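Local coordinates for protein glutathione S-transferase (Natrialba magadii ATCC 43099, PDB 6GZF) that probably acts as a xi-class glutathione transferase, related to the glutathionyl-hydroquinone reductases, using glutathione as a thiol substrate, at residues N39-D44 with T144-E149; T75-E80 with M156-F161; V195-F200 with Y207-A212; A212-A217 with F258-Q263. One frame throughout, in Å; residues are numbered along the deposited sequence.

The four contacts form two pairs on opposite sides of the chain's centre. Interactions 1 and 2 lie in the thioredoxin-like half; the first packs an earlier loop on its edge strand, the second joins two helix ends. They adjoin: the backbone N of Asp43 is probably hydrogen-bonded to Glu160. Interactions 3 and 4 lie in the helical half, share Ala212 and both use helix 204-224. All four are largely buried, but interaction 3 is exposed at Glu209, and both it and interaction 4 touch the second subunit. Interaction 1 relies on one side-chain amide bond and a weak backbone bond, interaction 2 on leucine and phenylalanine packing, interaction 3 on small-residue helix packing with a weak salt bridge, and interaction 4 on one aromatic ring.

Interaction 1: residues N39-D44 with T144-E149; sequences NWVQDD and TIVNNE
The chi1 of Asn147 (-161°) puts CG opposite its backbone N and turns the amide towards Asn39. Val146, with CG1 likewise opposite its own N, brings that methyl beside Asn39 O and on to Val41. The main bond runs from Asn147 ND2 to Asn39 O, at 2.9 Å. It is nearly straight (169° at the hydrogen). The acceptor lies in the amide plane of Asn147, but the donor sits above the carbonyl plane of Asn39. The same ND2 lies over one face of the Trp40 ring and has a second acceptor in Glu152, on helix 150-159. The other end of the amide is also used: Asn147 OD1 accepts from Glu149 N at 2.7 Å, which closes an Asx turn. An alanine here would probably leave Asn39 O without this donor and free the backbone before Glu149 to move. A weaker, bent bond joins Asn39 N to Val146 O at 3.1 Å. The apolar part is small. Val41 CG2 meets Val146 CG1 at 4.0 Å, and the two side chains cross at about a right angle. Val146 and Asn147 both face Leu137, which makes a classic beta bulge at the edge of the mixed sheet. Glu149, a predicted glutathione-binding residue, is the N-cap of helix 150-159. The arrangement is thus the strand-to-helix turn of a thioredoxin-like domain, with a loop packed on it.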
# COMPACT_ATOMS: atom_id res chain seq x y z
N ASN A 39 14.43 -32.63 -12.22
CA ASN A 39 15.28 -33.72 -11.79
C ASN A 39 15.58 -33.62 -10.29
O ASN A 39 15.54 -32.53 -9.72
CB ASN A 39 16.59 -33.75 -12.58
CG ASN A 39 16.41 -34.34 -13.97
OD1 ASN A 39 16.23 -35.55 -14.12
ND2 ASN A 39 16.47 -33.50 -14.99
N TRP A 40 15.86 -34.76 -9.67
CA TRP A 40 16.14 -34.79 -8.24
C TRP A 40 17.55 -35.27 -7.95
O TRP A 40 18.09 -36.13 -8.64
CB TRP A 40 15.14 -35.71 -7.52
CG TRP A 40 13.77 -35.13 -7.34
CD1 TRP A 40 12.86 -34.88 -8.32
CD2 TRP A 40 13.16 -34.77 -6.10
NE1 TRP A 40 11.71 -34.36 -7.77
CE2 TRP A 40 11.87 -34.28 -6.41
CE3 TRP A 40 13.57 -34.79 -4.77
CZ2 TRP A 40 10.99 -33.83 -5.43
CZ3 TRP A 40 12.69 -34.34 -3.80
CH2 TRP A 40 11.42 -33.87 -4.13
N VAL A 41 18.16 -34.69 -6.91
CA VAL A 41 19.38 -35.24 -6.35
C VAL A 41 18.97 -36.32 -5.36
O VAL A 41 18.27 -36.05 -4.39
CB VAL A 41 20.24 -34.18 -5.65
CG1 VAL A 41 21.49 -34.82 -5.05
CG2 VAL A 41 20.62 -33.08 -6.63
N GLN A 42 19.40 -37.56 -5.62
CA GLN A 42 18.94 -38.69 -4.82
C GLN A 42 20.10 -39.49 -4.24
O GLN A 42 20.98 -39.95 -4.97
CB GLN A 42 18.05 -39.60 -5.67
CG GLN A 42 16.71 -38.99 -6.04
CD GLN A 42 15.75 -38.94 -4.87
OE1 GLN A 42 15.65 -37.93 -4.18
NE2 GLN A 42 15.03 -40.03 -4.65
N ASP A 43 20.09 -39.66 -2.92
CA ASP A 43 21.09 -40.49 -2.25
C ASP A 43 20.86 -41.95 -2.62
O ASP A 43 20.32 -42.73 -1.82
CB ASP A 43 21.02 -40.30 -0.73
CG ASP A 43 22.29 -40.73 -0.03
OD1 ASP A 43 23.06 -41.52 -0.62
OD2 ASP A 43 22.52 -40.29 1.11
N ASP A 44 21.27 -42.32 -3.83
CA ASP A 44 21.01 -43.65 -4.36
C ASP A 44 22.07 -44.01 -5.40
O ASP A 44 22.27 -43.29 -6.37
CB ASP A 44 19.61 -43.71 -4.97
CG ASP A 44 18.99 -45.09 -4.87
OD1 ASP A 44 19.31 -45.95 -5.72
OD2 ASP A 44 18.19 -45.31 -3.94
N THR A 144 24.39 -28.65 -16.38
CA THR A 144 22.99 -28.41 -16.72
C THR A 144 22.15 -28.13 -15.47
O THR A 144 22.63 -28.26 -14.34
CB THR A 144 22.38 -29.60 -17.47
OG1 THR A 144 21.06 -29.27 -17.91
CG2 THR A 144 22.33 -30.83 -16.57
N ILE A 145 20.90 -27.74 -15.68
CA ILE A 145 19.98 -27.47 -14.58
C ILE A 145 19.38 -28.75 -14.03
O ILE A 145 18.70 -29.49 -14.74
CB ILE A 145 18.83 -26.54 -15.01
CG1 ILE A 145 19.37 -25.22 -15.58
CG2 ILE A 145 17.90 -26.27 -13.84
CD1 ILE A 145 18.30 -24.30 -16.12
N VAL A 146 19.64 -29.02 -12.75
CA VAL A 146 19.04 -30.18 -12.09
C VAL A 146 17.58 -29.91 -11.77
O VAL A 146 16.68 -30.54 -12.33
CB VAL A 146 19.79 -30.55 -10.79
CG1 VAL A 146 18.99 -31.58 -9.99
CG2 VAL A 146 21.17 -31.09 -11.11
N ASN A 147 17.34 -28.95 -10.88
CA ASN A 147 15.98 -28.63 -10.47
C ASN A 147 15.71 -27.13 -10.49
O ASN A 147 16.63 -26.32 -10.37
CB ASN A 147 15.71 -29.20 -9.07
CG ASN A 147 14.23 -29.31 -8.77
OD1 ASN A 147 13.59 -28.33 -8.38
ND2 ASN A 147 13.67 -30.50 -8.94
N ASN A 148 14.44 -26.78 -10.64
CA ASN A 148 14.03 -25.40 -10.84
C ASN A 148 12.87 -25.03 -9.92
O ASN A 148 12.25 -23.97 -10.06
CB ASN A 148 13.65 -25.18 -12.30
CG ASN A 148 13.56 -23.72 -12.68
OD1 ASN A 148 14.13 -22.85 -12.01
ND2 ASN A 148 12.85 -23.43 -13.76
N GLU A 149 12.58 -25.90 -8.96
CA GLU A 149 11.43 -25.75 -8.08
C GLU A 149 11.85 -25.58 -6.63
O GLU A 149 12.52 -26.45 -6.06
CB GLU A 149 10.50 -26.95 -8.23
CG GLU A 149 10.09 -27.23 -9.66
CD GLU A 149 8.92 -26.37 -10.10
OE1 GLU A 149 8.20 -25.87 -9.22
OE2 GLU A 149 8.73 -26.20 -11.33

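Interaction 2: residues T75-E80 with M156-F161; sequences TLKGLE and MFDTEF
Leu79 makes the apolar part of this contact by wedging between Phe157 and Phe161. Its CD2 methyl meets Phe161 CB at 3.7 Å, and the two side chains cross at about a right angle. Its CD1 methyl lies near Phe157 CB at 4.3 Å and approaches both phenyl rings obliquely. The touching is therefore mostly methyl against the root of each aromatic side chain. The same CD1 also packs on the backbone at Phe157 O. Phe157 itself reaches on to Leu137 of the sheet.

The polar part is looser. The Lys77 chain bends at chi2 (60°) and chi4. Its CG passes Phe157 O at 3.8 Å. Its CE lies against Asp158 OD1 and the Asp158 carbonyl, and the lysine crosses the aspartate side chain at about a right angle. Lys77 NZ stays 4.3 Å from Asp158 OD1, too far for a salt bridge. Lys77 NZ bonds to Val169 O and has a long, weak ion pair with Asp162; Asp158 OD1 takes a weak bond from Leu171 N.

Backbone bonds finish the first helix. Gly78, with positive phi, is the C-prime residue of a Schellman motif, in which Leu79 N bonds to Arg74 O. Beyond it, Leu79 turns in against helix 150-159. Two neighbouring helices packed at their C-terminal ends on one face of the central sheet are a feature of the thioredoxin-like domain of glutathione transferases.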
# COMPACT_ATOMS: atom_id res chain seq x y z
N THR A 75 21.11 -23.04 5.10
CA THR A 75 21.72 -22.52 6.31
C THR A 75 21.40 -23.41 7.52
O THR A 75 22.28 -23.70 8.33
CB THR A 75 21.26 -21.09 6.60
OG1 THR A 75 21.39 -20.29 5.42
CG2 THR A 75 22.08 -20.48 7.73
N LEU A 76 20.14 -23.83 7.62
CA LEU A 76 19.71 -24.68 8.72
C LEU A 76 20.42 -26.03 8.70
O LEU A 76 20.77 -26.57 9.74
CB LEU A 76 18.19 -24.89 8.67
CG LEU A 76 17.32 -23.74 9.16
CD1 LEU A 76 15.85 -24.09 9.05
CD2 LEU A 76 17.68 -23.38 10.60
N LYS A 77 20.63 -26.56 7.50
CA LYS A 77 21.28 -27.85 7.34
C LYS A 77 22.79 -27.76 7.50
O LYS A 77 23.44 -28.74 7.85
CB LYS A 77 20.95 -28.44 5.96
CG LYS A 77 20.45 -29.86 6.01
CD LYS A 77 19.19 -29.97 6.83
CE LYS A 77 18.63 -31.37 6.79
NZ LYS A 77 19.55 -32.37 7.41
N GLY A 78 23.34 -26.58 7.26
CA GLY A 78 24.78 -26.40 7.25
C GLY A 78 25.35 -26.98 5.97
O GLY A 78 26.24 -27.83 6.01
N LEU A 79 24.82 -26.53 4.84
CA LEU A 79 25.21 -27.05 3.54
C LEU A 79 25.93 -26.01 2.70
O LEU A 79 26.11 -26.19 1.49
CB LEU A 79 23.99 -27.57 2.79
CG LEU A 79 23.42 -28.92 3.25
CD1 LEU A 79 22.11 -29.23 2.53
CD2 LEU A 79 24.43 -30.03 3.02
N GLU A 80 26.34 -24.91 3.33
CA GLU A 80 27.04 -23.84 2.63
C GLU A 80 28.37 -24.32 2.05
O GLU A 80 28.69 -24.05 0.90
CB GLU A 80 27.28 -22.64 3.56
CG GLU A 80 26.05 -22.18 4.33
CD GLU A 80 25.93 -22.87 5.68
OE1 GLU A 80 26.45 -23.99 5.84
OE2 GLU A 80 25.30 -22.28 6.59
N MET A 156 15.06 -31.84 -1.18
CA MET A 156 16.24 -32.64 -1.43
C MET A 156 17.45 -32.12 -0.65
O MET A 156 18.34 -32.89 -0.29
CB MET A 156 16.56 -32.71 -2.92
CG MET A 156 17.02 -31.41 -3.55
SD MET A 156 17.30 -31.59 -5.32
CE MET A 156 15.62 -31.61 -5.95
N PHE A 157 17.47 -30.82 -0.38
CA PHE A 157 18.46 -30.25 0.54
C PHE A 157 18.28 -30.86 1.92
O PHE A 157 19.24 -31.07 2.66
CB PHE A 157 18.33 -28.73 0.64
CG PHE A 157 19.02 -27.97 -0.45
CD1 PHE A 157 19.54 -28.62 -1.56
CD2 PHE A 157 19.17 -26.59 -0.37
CE1 PHE A 157 20.18 -27.91 -2.56
CE2 PHE A 157 19.81 -25.88 -1.36
CZ PHE A 157 20.31 -26.54 -2.46
N ASP A 158 17.03 -31.15 2.24
CA ASP A 158 16.64 -31.59 3.57
C ASP A 158 16.89 -33.08 3.81
O ASP A 158 17.35 -33.47 4.88
CB ASP A 158 15.15 -31.27 3.79
CG ASP A 158 14.74 -31.37 5.24
OD1 ASP A 158 15.61 -31.29 6.12
OD2 ASP A 158 13.52 -31.52 5.49
N THR A 159 16.60 -33.90 2.81
CA THR A 159 16.56 -35.35 3.02
C THR A 159 17.64 -36.15 2.29
O THR A 159 17.73 -37.36 2.47
CB THR A 159 15.19 -35.92 2.61
OG1 THR A 159 14.99 -35.70 1.21
CG2 THR A 159 14.08 -35.25 3.39
N GLU A 160 18.46 -35.48 1.48
CA GLU A 160 19.38 -36.21 0.60
C GLU A 160 20.86 -35.87 0.82
O GLU A 160 21.73 -36.61 0.35
CB GLU A 160 19.01 -35.95 -0.86
CG GLU A 160 17.55 -36.23 -1.19
CD GLU A 160 17.15 -37.67 -0.93
OE1 GLU A 160 17.66 -38.57 -1.64
OE2 GLU A 160 16.34 -37.91 -0.02
N PHE A 161 21.14 -34.78 1.52
CA PHE A 161 22.53 -34.36 1.73
C PHE A 161 23.01 -34.56 3.16
O PHE A 161 23.79 -33.75 3.68
CB PHE A 161 22.70 -32.88 1.34
CG PHE A 161 22.65 -32.63 -0.14
CD1 PHE A 161 21.45 -32.40 -0.79
CD2 PHE A 161 23.82 -32.62 -0.89
CE1 PHE A 161 21.40 -32.16 -2.15
CE2 PHE A 161 23.78 -32.38 -2.25
CZ PHE A 161 22.57 -32.15 -2.88

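Interaction 3: residues V195-F200 with Y207-A212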
# COMPACT_ATOMS: atom_id res chain seq x y z
N VAL A 195 -0.62 -13.55 -2.54
CA VAL A 195 -0.18 -12.16 -2.50
C VAL A 195 0.15 -11.64 -3.90
O VAL A 195 -0.10 -10.47 -4.20
CB VAL A 195 1.04 -11.98 -1.58
CG1 VAL A 195 0.62 -12.01 -0.12
CG2 VAL A 195 2.09 -13.06 -1.86
N TYR A 196 0.71 -12.50 -4.75
CA TYR A 196 1.05 -12.11 -6.11
C TYR A 196 -0.19 -12.06 -6.99
O TYR A 196 -0.26 -11.26 -7.93
CB TYR A 196 2.08 -13.08 -6.70
CG TYR A 196 3.43 -13.02 -6.02
CD1 TYR A 196 3.70 -13.79 -4.90
CD2 TYR A 196 4.43 -12.19 -6.51
CE1 TYR A 196 4.93 -13.73 -4.27
CE2 TYR A 196 5.66 -12.13 -5.89
CZ TYR A 196 5.91 -12.90 -4.77
OH TYR A 196 7.13 -12.84 -4.16
N ARG A 197 -1.16 -12.91 -6.69
CA ARG A 197 -2.43 -12.91 -7.40
C ARG A 197 -3.18 -11.61 -7.11
O ARG A 197 -3.82 -11.04 -7.99
CB ARG A 197 -3.28 -14.12 -7.00
CG ARG A 197 -4.67 -14.15 -7.62
CD ARG A 197 -5.26 -15.55 -7.57
NE ARG A 197 -6.67 -15.57 -7.93
CZ ARG A 197 -7.66 -15.76 -7.05
NH1 ARG A 197 -8.92 -15.76 -7.46
NH2 ARG A 197 -7.38 -15.94 -5.77
N ALA A 198 -3.07 -11.14 -5.87
CA ALA A 198 -3.68 -9.89 -5.47
C ALA A 198 -2.91 -8.70 -6.04
O ALA A 198 -3.51 -7.70 -6.44
CB ALA A 198 -3.75 -9.79 -3.95
N GLY A 199 -1.59 -8.82 -6.08
CA GLY A 199 -0.73 -7.73 -6.52
C GLY A 199 -0.78 -7.46 -8.01
O GLY A 199 -0.84 -6.31 -8.44
N PHE A 200 -0.74 -8.53 -8.81
CA PHE A 200 -0.77 -8.39 -10.26
C PHE A 200 -2.19 -8.50 -10.79
O PHE A 200 -2.40 -8.66 -11.99
CB PHE A 200 0.12 -9.45 -10.92
CG PHE A 200 1.53 -9.45 -10.41
CD1 PHE A 200 2.19 -8.27 -10.14
CD2 PHE A 200 2.20 -10.65 -10.21
CE1 PHE A 200 3.49 -8.27 -9.68
CE2 PHE A 200 3.50 -10.66 -9.74
CZ PHE A 200 4.15 -9.47 -9.47
N TYR A 207 -8.99 -9.77 -7.57
CA TYR A 207 -8.31 -9.18 -6.42
C TYR A 207 -9.08 -9.45 -5.13
O TYR A 207 -8.49 -9.82 -4.11
CB TYR A 207 -8.14 -7.67 -6.62
CG TYR A 207 -7.71 -6.92 -5.37
CD1 TYR A 207 -6.37 -6.79 -5.04
CD2 TYR A 207 -8.65 -6.34 -4.52
CE1 TYR A 207 -5.97 -6.11 -3.90
CE2 TYR A 207 -8.26 -5.66 -3.38
CZ TYR A 207 -6.93 -5.55 -3.08
OH TYR A 207 -6.54 -4.87 -1.95
N ASP A 208 -10.39 -9.26 -5.18
CA ASP A 208 -11.25 -9.44 -4.01
C ASP A 208 -11.13 -10.85 -3.44
O ASP A 208 -11.02 -11.03 -2.23
CB ASP A 208 -12.71 -9.15 -4.38
CG ASP A 208 -12.94 -7.70 -4.75
OD1 ASP A 208 -12.15 -6.84 -4.29
OD2 ASP A 208 -13.90 -7.41 -5.49
N GLU A 209 -11.16 -11.85 -4.31
CA GLU A 209 -11.03 -13.24 -3.89
C GLU A 209 -9.64 -13.53 -3.33
O GLU A 209 -9.50 -14.21 -2.31
CB GLU A 209 -11.32 -14.19 -5.06
CG GLU A 209 -12.77 -14.19 -5.51
CD GLU A 209 -12.98 -15.02 -6.76
OE1 GLU A 209 -12.21 -15.99 -6.97
OE2 GLU A 209 -13.90 -14.71 -7.54
N ALA A 210 -8.62 -13.00 -4.00
CA ALA A 210 -7.23 -13.22 -3.60
C ALA A 210 -6.96 -12.64 -2.22
O ALA A 210 -6.20 -13.21 -1.44
CB ALA A 210 -6.29 -12.61 -4.63
N VAL A 211 -7.59 -11.51 -1.92
CA VAL A 211 -7.42 -10.86 -0.62
C VAL A 211 -8.26 -11.56 0.45
O VAL A 211 -7.78 -11.80 1.57
CB VAL A 211 -7.82 -9.37 -0.68
CG1 VAL A 211 -7.84 -8.76 0.71
CG2 VAL A 211 -6.85 -8.62 -1.58
N ALA A 212 -9.49 -11.90 0.11
CA ALA A 212 -10.40 -12.58 1.03
C ALA A 212 -9.84 -13.93 1.47
O ALA A 212 -9.82 -14.25 2.66
CB ALA A 212 -11.77 -12.76 0.40
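Arg197 and Glu209 form a salt bridge at the outer side of this contact. Arg197 NH1 gives Glu209 OE1 a weak, bent hydrogen bond of 3.3 Å. The carboxylate oxygen lies at the guanidinium edge, near its plane, yet the two flat groups are turned 61° apart. With CG opposite the backbone N (chi1 176°), the extended arginine chain crosses Ala210. Arg197 CG meets Ala210 CB at 3.7 Å, and NH2 comes obliquely to Ala210 CA. A methionine in its place would probably still cover Ala210 but leave Glu209 without this opposite charge.

Further in, small side chains let the helices close up: Ala198 CB touches Ala210 CB at 3.9 Å. The pair is a near-antiparallel helical hairpin of the all-helical C-terminal domain, with axes 8.2 Å apart at an angle of 151°.

Ala198 O faces the edge of the Tyr207 ring, 3.3 Å from CD1, a contact with carbon and not a hydrogen bond. The hydroxyl of Tyr207 is well supplied. It bonds to Met259 O and to Arg312 N of the second subunit. On the far side of helix 194-199, the OH of Tyr196, the predicted proton donor/acceptor, is hydrogen-bonded to Tyr254 and Tyr297.

Interaction 4: residues A212-A217 with F258-Q263; sequences AELFGA and FMCNVQ
Phe215 lies flat against the loop around Val262. Its CB leaves the helix towards the loop, and chi1 (-76°) sets CG beside the backbone N. At Phe215 CG the ring begins to cover Val262, whose CB is 3.7 Å away. Further out, Phe215 CD2 meets Val262 CG2 at 3.6 Å. Val262 CB stands over the ring centre at 3.4 Å from the centroid of Phe215, only 2° off the normal, a clear CH-pi contact. On one side of the ring, Phe215 CE1 comes to Gln263 O at 3.3 Å; on the other, Phe215 CE2 packs on Cys260 CB at 4.0 Å. At the tip, Phe215 CZ points to Cys260 O at 3.2 Å. Both carbonyl oxygens lie at the ring edge.

Cys260 is the centre of an inverse gamma turn, where the loop bends beside the ring. In this all-helical C-terminal domain of a glutathione transferase, this loop links helix 250-254 to helix 271-279 and closes over helix 204-224. Leu214 adds a second foothold: Leu214 CD2 touches Cys260 SG at 3.7 Å. Between Cys260 and Val262, the CB of Asn261 points away from the helix. Its amide is hydrogen-bonded to Thr256 and Gly313 of the second subunit.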
# COMPACT_ATOMS: atom_id res chain seq x y z
N ALA A 212 -9.49 -11.90 0.11
CA ALA A 212 -10.40 -12.58 1.03
C ALA A 212 -9.84 -13.93 1.47
O ALA A 212 -9.82 -14.25 2.66
CB ALA A 212 -11.77 -12.76 0.40
N GLU A 213 -9.37 -14.71 0.50
CA GLU A 213 -8.81 -16.03 0.79
C GLU A 213 -7.51 -15.92 1.59
O GLU A 213 -7.24 -16.74 2.46
CB GLU A 213 -8.55 -16.79 -0.52
CG GLU A 213 -9.79 -17.44 -1.11
CD GLU A 213 -9.73 -18.95 -1.06
OE1 GLU A 213 -8.64 -19.50 -0.82
OE2 GLU A 213 -10.79 -19.60 -1.26
N LEU A 214 -6.71 -14.91 1.28
CA LEU A 214 -5.42 -14.70 1.92
C LEU A 214 -5.55 -14.47 3.42
O LEU A 214 -5.00 -15.23 4.22
CB LEU A 214 -4.69 -13.53 1.27
CG LEU A 214 -3.43 -12.98 1.96
CD1 LEU A 214 -2.37 -14.06 2.14
CD2 LEU A 214 -2.87 -11.81 1.16
N PHE A 215 -6.26 -13.41 3.80
CA PHE A 215 -6.40 -13.05 5.20
C PHE A 215 -7.30 -14.03 5.95
O PHE A 215 -7.26 -14.11 7.18
CB PHE A 215 -6.93 -11.62 5.33
CG PHE A 215 -5.90 -10.57 5.05
CD1 PHE A 215 -5.08 -10.09 6.06
CD2 PHE A 215 -5.72 -10.07 3.77
CE1 PHE A 215 -4.13 -9.13 5.81
CE2 PHE A 215 -4.77 -9.11 3.51
CZ PHE A 215 -3.97 -8.64 4.53
N GLY A 216 -8.10 -14.77 5.20
CA GLY A 216 -8.87 -15.86 5.78
C GLY A 216 -7.94 -16.98 6.18
O GLY A 216 -8.06 -17.54 7.26
N ALA A 217 -6.99 -17.28 5.29
CA ALA A 217 -5.99 -18.31 5.55
C ALA A 217 -5.07 -17.91 6.70
O ALA A 217 -4.70 -18.74 7.53
CB ALA A 217 -5.19 -18.60 4.29
N PHE A 258 1.60 -4.63 -3.01
CA PHE A 258 0.62 -5.54 -3.60
C PHE A 258 -0.78 -5.29 -3.06
O PHE A 258 -1.71 -6.04 -3.36
CB PHE A 258 1.03 -7.00 -3.36
CG PHE A 258 2.06 -7.51 -4.33
CD1 PHE A 258 2.44 -6.74 -5.42
CD2 PHE A 258 2.63 -8.76 -4.16
CE1 PHE A 258 3.38 -7.22 -6.32
CE2 PHE A 258 3.57 -9.23 -5.06
CZ PHE A 258 3.94 -8.46 -6.14
N MET A 259 -0.91 -4.25 -2.24
CA MET A 259 -2.20 -3.80 -1.72
C MET A 259 -2.95 -4.88 -0.93
O MET A 259 -4.18 -4.93 -0.96
CB MET A 259 -3.08 -3.29 -2.86
CG MET A 259 -3.04 -1.78 -3.04
SD MET A 259 -3.81 -1.21 -4.56
CE MET A 259 -2.41 -1.27 -5.68
N CYS A 260 -2.21 -5.73 -0.23
CA CYS A 260 -2.82 -6.67 0.70
C CYS A 260 -2.93 -6.01 2.07
O CYS A 260 -2.24 -6.39 3.02
CB CYS A 260 -2.00 -7.96 0.79
SG CYS A 260 -1.82 -8.83 -0.79
N ASN A 261 -3.81 -5.02 2.17
CA ASN A 261 -3.80 -4.10 3.31
C ASN A 261 -4.96 -4.25 4.29
O ASN A 261 -5.46 -3.25 4.81
CB ASN A 261 -3.76 -2.66 2.79
CG ASN A 261 -5.01 -2.29 2.01
OD1 ASN A 261 -5.73 -3.16 1.52
ND2 ASN A 261 -5.26 -1.00 1.88
N VAL A 262 -5.39 -5.47 4.56
CA VAL A 262 -6.43 -5.70 5.55
C VAL A 262 -5.84 -5.57 6.96
O VAL A 262 -6.42 -4.92 7.82
CB VAL A 262 -7.09 -7.08 5.39
CG1 VAL A 262 -8.07 -7.33 6.53
CG2 VAL A 262 -7.80 -7.17 4.05
N GLN A 263 -4.68 -6.18 7.17
CA GLN A 263 -4.04 -6.15 8.48
C GLN A 263 -2.54 -6.43 8.38
O GLN A 263 -2.10 -7.23 7.56
CB GLN A 263 -4.70 -7.16 9.42
CG GLN A 263 -4.26 -7.05 10.87
CD GLN A 263 -4.87 -8.11 11.75
OE1 GLN A 263 -6.09 -8.22 11.87
NE2 GLN A 263 -4.02 -8.91 12.39